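Local coordinates for IscA (PDB 1X0G), which binds a [2Fe-2S] cluster and probably serves as a scaffold on which iron-sulfur clusters are assembled, at residues Ala7-Leu12 against Gln60-Ala65; Ile27-Val32 against Pro52-Thr57; Gly38-Asp43 against Ala71-Gly76. One frame throughout, in Å; residues are numbered along the deposited sequence.

Contact 1: residues Ala7-Leu12 against Gln60-Ala65; sequences AAIQEL and QGWTIA
Leu-12 and Ile-9, one helical turn apart on the same flank of the helix, both pack against the indole of Trp-62 at the start of strand 62-66. The aromatic part of the contact is a CH-pi interaction: CB of Leu-12 lies over one face of the indole, 4.0 Å from the centroid of the six-membered ring of Trp-62 and 26° off its normal. The closest ring atom is at the rim, with Leu-12 CB 3.7 Å from Trp-62 CH2, so it is the root of the leucine rather than its branched end that rests on the ring.

Aliphatic packing comes from Ile-9, whose side chain runs past the tryptophan in the opposite direction. Its CG2 methyl, set anti to the backbone N by a chi1 of -60°, approaches the pyrrole side obliquely, 3.9 Å from CD1 of Trp-62. Ile-9 CD1 fits between Trp-62 and Gln-60, 4.1 Å from CB of Gln-60 and equally near CD1 of Trp-62. CB and CG of the glutamine lie across CG1 and CD1 of the isoleucine from the exposed turn before the strand.

Leu-4 touches both Ile-9 and Leu-12, and Leu-28 of the neighbouring strand also meets Leu-12, extending the apolar layer. Helix 6-15 thus packs on strand 62-66, next to edge strand 55-59, and on strand 27-34 of the mixed sheet, a helix-on-sheet packing in the hydrophobic core of the HesB/IscA fold.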
# COMPACT_ATOMS: atom_id res chain seq x y z
N ALA C 7 -24.04 18.96 -13.56
CA ALA C 7 -24.20 17.55 -13.91
C ALA C 7 -23.94 16.61 -12.70
O ALA C 7 -24.85 15.86 -12.27
CB ALA C 7 -23.35 17.18 -15.18
N ALA C 8 -22.73 16.67 -12.11
CA ALA C 8 -22.47 15.97 -10.81
C ALA C 8 -23.51 16.30 -9.65
O ALA C 8 -24.02 15.42 -8.98
CB ALA C 8 -21.05 16.19 -10.40
N ILE C 9 -23.89 17.56 -9.48
CA ILE C 9 -24.92 17.91 -8.48
C ILE C 9 -26.22 17.18 -8.69
O ILE C 9 -26.84 16.69 -7.74
CB ILE C 9 -25.25 19.40 -8.51
CG1 ILE C 9 -24.02 20.23 -8.20
CG2 ILE C 9 -26.34 19.71 -7.51
CD1 ILE C 9 -23.55 20.03 -6.76
N GLN C 10 -26.64 17.16 -9.94
CA GLN C 10 -27.91 16.59 -10.38
C GLN C 10 -27.93 15.12 -10.09
O GLN C 10 -28.93 14.60 -9.60
CB GLN C 10 -28.09 16.85 -11.89
CG GLN C 10 -29.23 16.13 -12.62
CD GLN C 10 -29.67 16.96 -13.83
OE1 GLN C 10 -28.86 17.74 -14.37
NE2 GLN C 10 -30.95 16.85 -14.23
N GLU C 11 -26.82 14.46 -10.38
CA GLU C 11 -26.71 13.07 -10.10
C GLU C 11 -26.65 12.85 -8.60
O GLU C 11 -27.20 11.88 -8.10
CB GLU C 11 -25.44 12.55 -10.70
CG GLU C 11 -25.16 11.08 -10.37
CD GLU C 11 -26.13 10.10 -11.00
OE1 GLU C 11 -27.09 10.46 -11.75
OE2 GLU C 11 -25.90 8.93 -10.72
N LEU C 12 -25.96 13.72 -7.89
CA LEU C 12 -25.98 13.60 -6.46
C LEU C 12 -27.34 13.74 -5.82
O LEU C 12 -27.65 13.00 -4.90
CB LEU C 12 -25.03 14.57 -5.81
CG LEU C 12 -23.65 14.04 -6.09
CD1 LEU C 12 -22.68 15.06 -5.64
CD2 LEU C 12 -23.39 12.70 -5.41
N GLN C 60 -23.61 25.14 -4.61
CA GLN C 60 -24.90 24.83 -5.21
C GLN C 60 -25.90 24.17 -4.25
O GLN C 60 -26.72 23.33 -4.67
CB GLN C 60 -24.69 23.93 -6.42
CG GLN C 60 -23.38 24.16 -7.13
CD GLN C 60 -23.46 23.86 -8.60
OE1 GLN C 60 -22.44 23.75 -9.28
NE2 GLN C 60 -24.68 23.71 -9.10
N GLY C 61 -25.83 24.56 -2.98
CA GLY C 61 -26.70 24.02 -1.94
C GLY C 61 -26.23 22.65 -1.49
O GLY C 61 -27.04 21.84 -1.01
N TRP C 62 -24.93 22.37 -1.70
CA TRP C 62 -24.32 21.12 -1.31
C TRP C 62 -23.07 21.31 -0.55
O TRP C 62 -22.18 22.04 -0.99
CB TRP C 62 -23.92 20.29 -2.51
CG TRP C 62 -25.00 19.46 -2.91
CD1 TRP C 62 -26.09 19.85 -3.59
CD2 TRP C 62 -25.16 18.08 -2.62
NE1 TRP C 62 -26.94 18.79 -3.77
CE2 TRP C 62 -26.40 17.69 -3.17
CE3 TRP C 62 -24.38 17.13 -1.96
CZ2 TRP C 62 -26.89 16.39 -3.09
CZ3 TRP C 62 -24.87 15.83 -1.87
CH2 TRP C 62 -26.12 15.47 -2.43
N THR C 63 -22.96 20.59 0.55
CA THR C 63 -21.73 20.60 1.32
C THR C 63 -20.72 19.55 0.86
O THR C 63 -21.04 18.37 0.66
CB THR C 63 -22.00 20.46 2.81
OG1 THR C 63 -23.15 21.27 3.18
CG2 THR C 63 -20.76 20.91 3.57
N ILE C 64 -19.50 20.01 0.66
CA ILE C 64 -18.50 19.13 0.16
C ILE C 64 -17.37 19.02 1.12
O ILE C 64 -16.72 20.02 1.44
CB ILE C 64 -18.01 19.57 -1.17
CG1 ILE C 64 -19.05 19.23 -2.24
CG2 ILE C 64 -16.78 18.78 -1.53
CD1 ILE C 64 -20.11 20.27 -2.48
N ALA C 65 -17.14 17.80 1.60
CA ALA C 65 -16.21 17.56 2.70
C ALA C 65 -14.97 16.80 2.21
O ALA C 65 -15.09 15.66 1.72
CB ALA C 65 -16.90 16.80 3.73

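Contact 2: residues Ile27-Val32 against Pro52-Thr57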
# COMPACT_ATOMS: atom_id res chain seq x y z
N ILE C 27 -24.48 16.27 1.93
CA ILE C 27 -23.04 16.17 2.18
C ILE C 27 -22.30 15.05 1.43
O ILE C 27 -22.61 13.86 1.53
CB ILE C 27 -22.67 16.22 3.67
CG1 ILE C 27 -23.21 17.50 4.31
CG2 ILE C 27 -21.20 16.36 3.77
CD1 ILE C 27 -23.77 17.37 5.77
N LEU C 28 -21.32 15.48 0.65
CA LEU C 28 -20.51 14.61 -0.11
C LEU C 28 -19.16 14.64 0.46
O LEU C 28 -18.53 15.68 0.52
CB LEU C 28 -20.35 15.12 -1.52
CG LEU C 28 -19.39 14.31 -2.41
CD1 LEU C 28 -19.99 12.94 -2.58
CD2 LEU C 28 -19.21 14.97 -3.81
N ARG C 29 -18.68 13.48 0.84
CA ARG C 29 -17.41 13.42 1.50
C ARG C 29 -16.49 12.75 0.56
O ARG C 29 -16.81 11.68 0.02
CB ARG C 29 -17.54 12.68 2.79
CG ARG C 29 -16.24 12.43 3.44
CD ARG C 29 -16.45 12.08 4.88
NE ARG C 29 -15.31 12.51 5.69
CZ ARG C 29 -14.18 11.83 5.75
NH1 ARG C 29 -14.09 10.70 5.02
NH2 ARG C 29 -13.14 12.28 6.48
N ILE C 30 -15.38 13.43 0.28
CA ILE C 30 -14.33 12.94 -0.59
C ILE C 30 -13.05 12.63 0.21
O ILE C 30 -12.62 13.36 1.17
CB ILE C 30 -13.99 13.93 -1.63
CG1 ILE C 30 -15.22 14.34 -2.37
CG2 ILE C 30 -13.16 13.31 -2.79
CD1 ILE C 30 -14.81 15.30 -3.49
N GLN C 31 -12.48 11.48 -0.13
CA GLN C 31 -11.20 11.09 0.46
C GLN C 31 -10.50 10.22 -0.60
O GLN C 31 -11.12 10.03 -1.68
CB GLN C 31 -11.40 10.43 1.80
CG GLN C 31 -11.70 8.99 1.79
CD GLN C 31 -11.89 8.45 3.19
OE1 GLN C 31 -11.59 9.12 4.18
NE2 GLN C 31 -12.43 7.24 3.29
N VAL C 32 -9.29 9.71 -0.33
CA VAL C 32 -8.63 8.77 -1.24
C VAL C 32 -8.35 7.48 -0.57
O VAL C 32 -8.42 7.39 0.61
CB VAL C 32 -7.24 9.30 -1.70
CG1 VAL C 32 -7.37 10.56 -2.39
CG2 VAL C 32 -6.29 9.45 -0.53
N PRO C 52 -15.41 16.21 12.21
CA PRO C 52 -15.23 17.66 12.61
C PRO C 52 -14.05 18.33 11.87
O PRO C 52 -14.09 19.50 11.50
CB PRO C 52 -14.99 17.61 14.13
CG PRO C 52 -15.32 16.18 14.58
CD PRO C 52 -15.52 15.29 13.36
N THR C 53 -13.04 17.52 11.61
CA THR C 53 -11.77 17.89 11.06
C THR C 53 -11.65 18.04 9.51
O THR C 53 -10.60 18.43 8.99
CB THR C 53 -10.76 16.83 11.57
OG1 THR C 53 -9.57 16.92 10.80
CG2 THR C 53 -11.35 15.36 11.48
N ASP C 54 -12.73 17.76 8.77
CA ASP C 54 -12.68 17.84 7.30
C ASP C 54 -12.72 19.28 6.82
O ASP C 54 -13.16 20.22 7.52
CB ASP C 54 -13.92 17.17 6.68
CG ASP C 54 -13.94 15.66 6.80
OD1 ASP C 54 -12.84 15.06 6.97
OD2 ASP C 54 -15.07 15.07 6.70
N LEU C 55 -12.33 19.44 5.57
CA LEU C 55 -12.36 20.74 4.94
C LEU C 55 -13.59 20.92 4.11
O LEU C 55 -13.80 20.26 3.08
CB LEU C 55 -11.06 21.04 4.15
CG LEU C 55 -9.86 21.03 5.13
CD1 LEU C 55 -8.56 20.89 4.44
CD2 LEU C 55 -9.87 22.22 6.20
N LEU C 56 -14.41 21.85 4.57
CA LEU C 56 -15.70 22.07 3.97
C LEU C 56 -15.62 22.99 2.75
O LEU C 56 -14.82 23.92 2.74
CB LEU C 56 -16.65 22.62 5.06
CG LEU C 56 -16.54 21.57 6.17
CD1 LEU C 56 -17.20 21.95 7.47
CD2 LEU C 56 -17.00 20.19 5.71
N THR C 57 -16.43 22.71 1.74
CA THR C 57 -16.64 23.66 0.64
C THR C 57 -18.10 23.58 0.34
O THR C 57 -18.65 22.49 0.31
CB THR C 57 -15.78 23.38 -0.65
OG1 THR C 57 -14.58 22.64 -0.34
CG2 THR C 57 -15.37 24.66 -1.30
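Arg-29 and Asp-54 meet in a buried, two-pronged salt bridge that ties strand 27-34 to the loop leading into strand 55-59. The arginine chain leaves its strand with CG anti to the backbone N (chi1 172°) and stays extended as far as NE, which carries the guanidinium across to the aspartate. There it grips the carboxylate side-on: NE donates to OD2 of Asp-54 at 2.8 Å, and Arg-29 NH2 to Asp-54 OD1 at 2.8 Å. The NE bond is the straighter (157°) but meets OD2, on its syn side, out of the carboxylate plane; NH2 uses the syn lone pair of OD1. The two flat groups are not coplanar; their planes stand 39° apart, a twist that leaves the NH2 bond tilted from the guanidinium plane.

The third nitrogen is used within the strand, where Arg-29 NH1 donates to OE1 of Gln-31 at 3.1 Å, reaching that oxygen from above its carbonyl plane. A methionine in place of Arg-29 would probably leave the Asp-54 carboxylate buried without its counter-charge and Gln-31 OE1 without this donor. Lys-51 N adds a weak bond to Asp-54 OD2. With each guanidinium nitrogen engaged, the arginine is fixed in rotation, and the paired charges probably offset the cost of burying either ion alone.

Contact 3: residues Gly38-Asp43 against Ala71-Gly76; sequences GDWRYD and AELLRG. With NA (sodium ion), chain G.
Strand 40-43 passes the short helix 71-74 at side-chain distance, with the CA atoms of Trp-40 and Leu-73 8.9 Å apart and those of Tyr-42 and Leu-74 9.2 Å apart. Two leucines of the helix each meet one aromatic ring of the strand, in different ways. With CG anti to the carbonyl carbon (chi1 -57°) and chi2 extended, Leu-73 sets its CD1 methyl over a face of the Trp-40 indole, 3.7 Å from the centroid of the five-membered ring of Trp-40 and only 12° off the normal, a CH-pi contact. Its second methyl, CD2, lies 3.9 Å from NE1 of the same tryptophan, and the two side chains cross at about a right angle. Leu-74 instead comes in at the edge of the phenol, near the ring plane, its CD2 being 3.7 Å from CE2 of Tyr-42.

At its start the strand carries a classic beta bulge, Asp-39 and Trp-40 both facing Phe-107 on the adjacent strand 106-108. Just before it, Gly-38 O binds the sodium ion at 2.7 Å; Ser-35 O and Glu-36 O, together with Glu-36 O of the second subunit, are further ligands, and water 1 sits 2.1 Å from the sodium. Trp-40 also meets Trp-40 of that second subunit, the rings at about 55°, so the ring that receives Leu-73 is also part of the subunit interface.

Tyr-42 is held from several directions: its ring stacks with Phe-92 and Phe-107, and its OH is hydrogen-bonded to ND2 of Asn-94, which also bonds to Leu-73 O. The phenol side chain lies about 9 Å from the bound [2Fe-2S] cluster.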
# COMPACT_ATOMS: atom_id res chain seq x y z
N GLY C 38 -2.49 3.19 -10.36
CA GLY C 38 -1.88 4.35 -9.86
C GLY C 38 -1.75 4.25 -8.38
O GLY C 38 -1.44 3.19 -7.81
N ASP C 39 -1.98 5.37 -7.74
CA ASP C 39 -1.60 5.39 -6.33
C ASP C 39 -2.81 5.46 -5.46
O ASP C 39 -2.86 4.82 -4.45
CB ASP C 39 -0.69 6.59 -5.98
CG ASP C 39 0.75 6.46 -6.49
OD1 ASP C 39 1.48 5.41 -6.46
OD2 ASP C 39 1.12 7.56 -6.90
N TRP C 40 -3.75 6.29 -5.84
CA TRP C 40 -4.83 6.64 -4.96
C TRP C 40 -6.09 6.48 -5.78
O TRP C 40 -6.08 6.86 -6.96
CB TRP C 40 -4.67 8.09 -4.51
CG TRP C 40 -3.47 8.36 -3.63
CD1 TRP C 40 -2.33 9.09 -3.99
CD2 TRP C 40 -3.24 7.93 -2.29
NE1 TRP C 40 -1.47 9.15 -2.94
CE2 TRP C 40 -2.00 8.47 -1.88
CE3 TRP C 40 -3.99 7.23 -1.36
CZ2 TRP C 40 -1.45 8.24 -0.61
CZ3 TRP C 40 -3.44 6.98 -0.09
CH2 TRP C 40 -2.18 7.50 0.27
N ARG C 41 -7.11 5.87 -5.23
CA ARG C 41 -8.45 5.89 -5.82
C ARG C 41 -9.20 6.93 -5.07
O ARG C 41 -9.02 7.07 -3.85
CB ARG C 41 -9.10 4.56 -5.58
CG ARG C 41 -10.24 4.07 -6.53
CD ARG C 41 -11.28 3.55 -5.57
NE ARG C 41 -12.67 3.35 -5.97
CZ ARG C 41 -13.08 2.63 -7.03
NH1 ARG C 41 -12.18 2.09 -7.90
NH2 ARG C 41 -14.41 2.47 -7.23
N TYR C 42 -10.01 7.72 -5.76
CA TYR C 42 -10.95 8.58 -5.06
C TYR C 42 -11.96 7.75 -4.35
O TYR C 42 -12.35 6.62 -4.80
CB TYR C 42 -11.77 9.36 -6.02
CG TYR C 42 -10.94 10.25 -6.79
CD1 TYR C 42 -10.53 9.89 -8.05
CD2 TYR C 42 -10.55 11.47 -6.25
CE1 TYR C 42 -9.67 10.67 -8.74
CE2 TYR C 42 -9.69 12.28 -6.97
CZ TYR C 42 -9.25 11.85 -8.21
OH TYR C 42 -8.43 12.64 -8.92
N ASP C 43 -12.46 8.30 -3.26
CA ASP C 43 -13.56 7.65 -2.59
C ASP C 43 -14.64 8.67 -2.20
O ASP C 43 -14.41 9.70 -1.45
CB ASP C 43 -13.04 6.91 -1.39
CG ASP C 43 -14.16 6.35 -0.56
OD1 ASP C 43 -14.25 5.11 -0.48
OD2 ASP C 43 -15.01 7.15 -0.04
N ALA C 71 -6.22 16.61 1.72
CA ALA C 71 -6.17 17.99 1.23
C ALA C 71 -5.17 18.23 0.09
O ALA C 71 -5.52 18.83 -0.95
CB ALA C 71 -5.82 18.95 2.42
N GLU C 72 -3.94 17.78 0.33
CA GLU C 72 -2.81 17.99 -0.55
C GLU C 72 -3.03 17.26 -1.87
O GLU C 72 -2.66 17.72 -2.96
CB GLU C 72 -1.56 17.43 0.11
CG GLU C 72 -1.79 16.85 1.56
CD GLU C 72 -0.51 16.97 2.47
OE1 GLU C 72 0.64 16.97 1.93
OE2 GLU C 72 -0.63 17.06 3.72
N LEU C 73 -3.65 16.09 -1.76
CA LEU C 73 -3.92 15.31 -2.94
C LEU C 73 -5.13 15.81 -3.74
O LEU C 73 -5.25 15.43 -4.91
CB LEU C 73 -4.11 13.86 -2.59
CG LEU C 73 -2.95 13.19 -1.87
CD1 LEU C 73 -3.48 11.80 -1.41
CD2 LEU C 73 -1.83 12.98 -2.78
N LEU C 74 -5.97 16.69 -3.17
CA LEU C 74 -7.30 16.95 -3.74
C LEU C 74 -7.58 18.40 -3.97
O LEU C 74 -8.57 18.70 -4.64
CB LEU C 74 -8.44 16.40 -2.87
CG LEU C 74 -8.56 14.89 -2.63
CD1 LEU C 74 -9.67 14.53 -1.68
CD2 LEU C 74 -8.63 13.99 -3.87
N ARG C 75 -6.77 19.30 -3.39
CA ARG C 75 -6.95 20.75 -3.56
C ARG C 75 -7.29 21.08 -5.03
O ARG C 75 -6.53 20.72 -5.93
CB ARG C 75 -5.67 21.46 -3.14
CG ARG C 75 -5.78 23.02 -3.07
CD ARG C 75 -4.79 23.67 -2.06
NE ARG C 75 -4.76 22.95 -0.76
CZ ARG C 75 -5.48 23.28 0.33
NH1 ARG C 75 -6.28 24.35 0.31
NH2 ARG C 75 -5.39 22.56 1.45
N GLY C 76 -8.43 21.72 -5.30
CA GLY C 76 -8.78 22.10 -6.68
C GLY C 76 -9.33 20.99 -7.60
O GLY C 76 -9.57 21.19 -8.80
NA NA G . -0.84 0.62 -7.32
O HOH W 1 -0.65 -1.51 -7.09

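All three contacts are largely buried and reach the same six-stranded mixed sheet, but their chemistry differs. Contact 1 seats helix 6-15 with aliphatic and CH-pi packing, reaching the surface only at its turn, and no other subunit touches it. Contact 2 is purely polar across its segments, an ion pair between a strand and a loop. Contact 3 is again aromatic and aliphatic, and has a sodium site at one end. Probable backbone hydrogen bonds, Ile-30 N to Ala-65 O and Asp-43 N to Gln-31 O, join contact 2 to contacts 1 and 3, and Val-32 also packs on Trp-40. Contacts 1 and 3 lie on opposite sides of the chain's centre without touching.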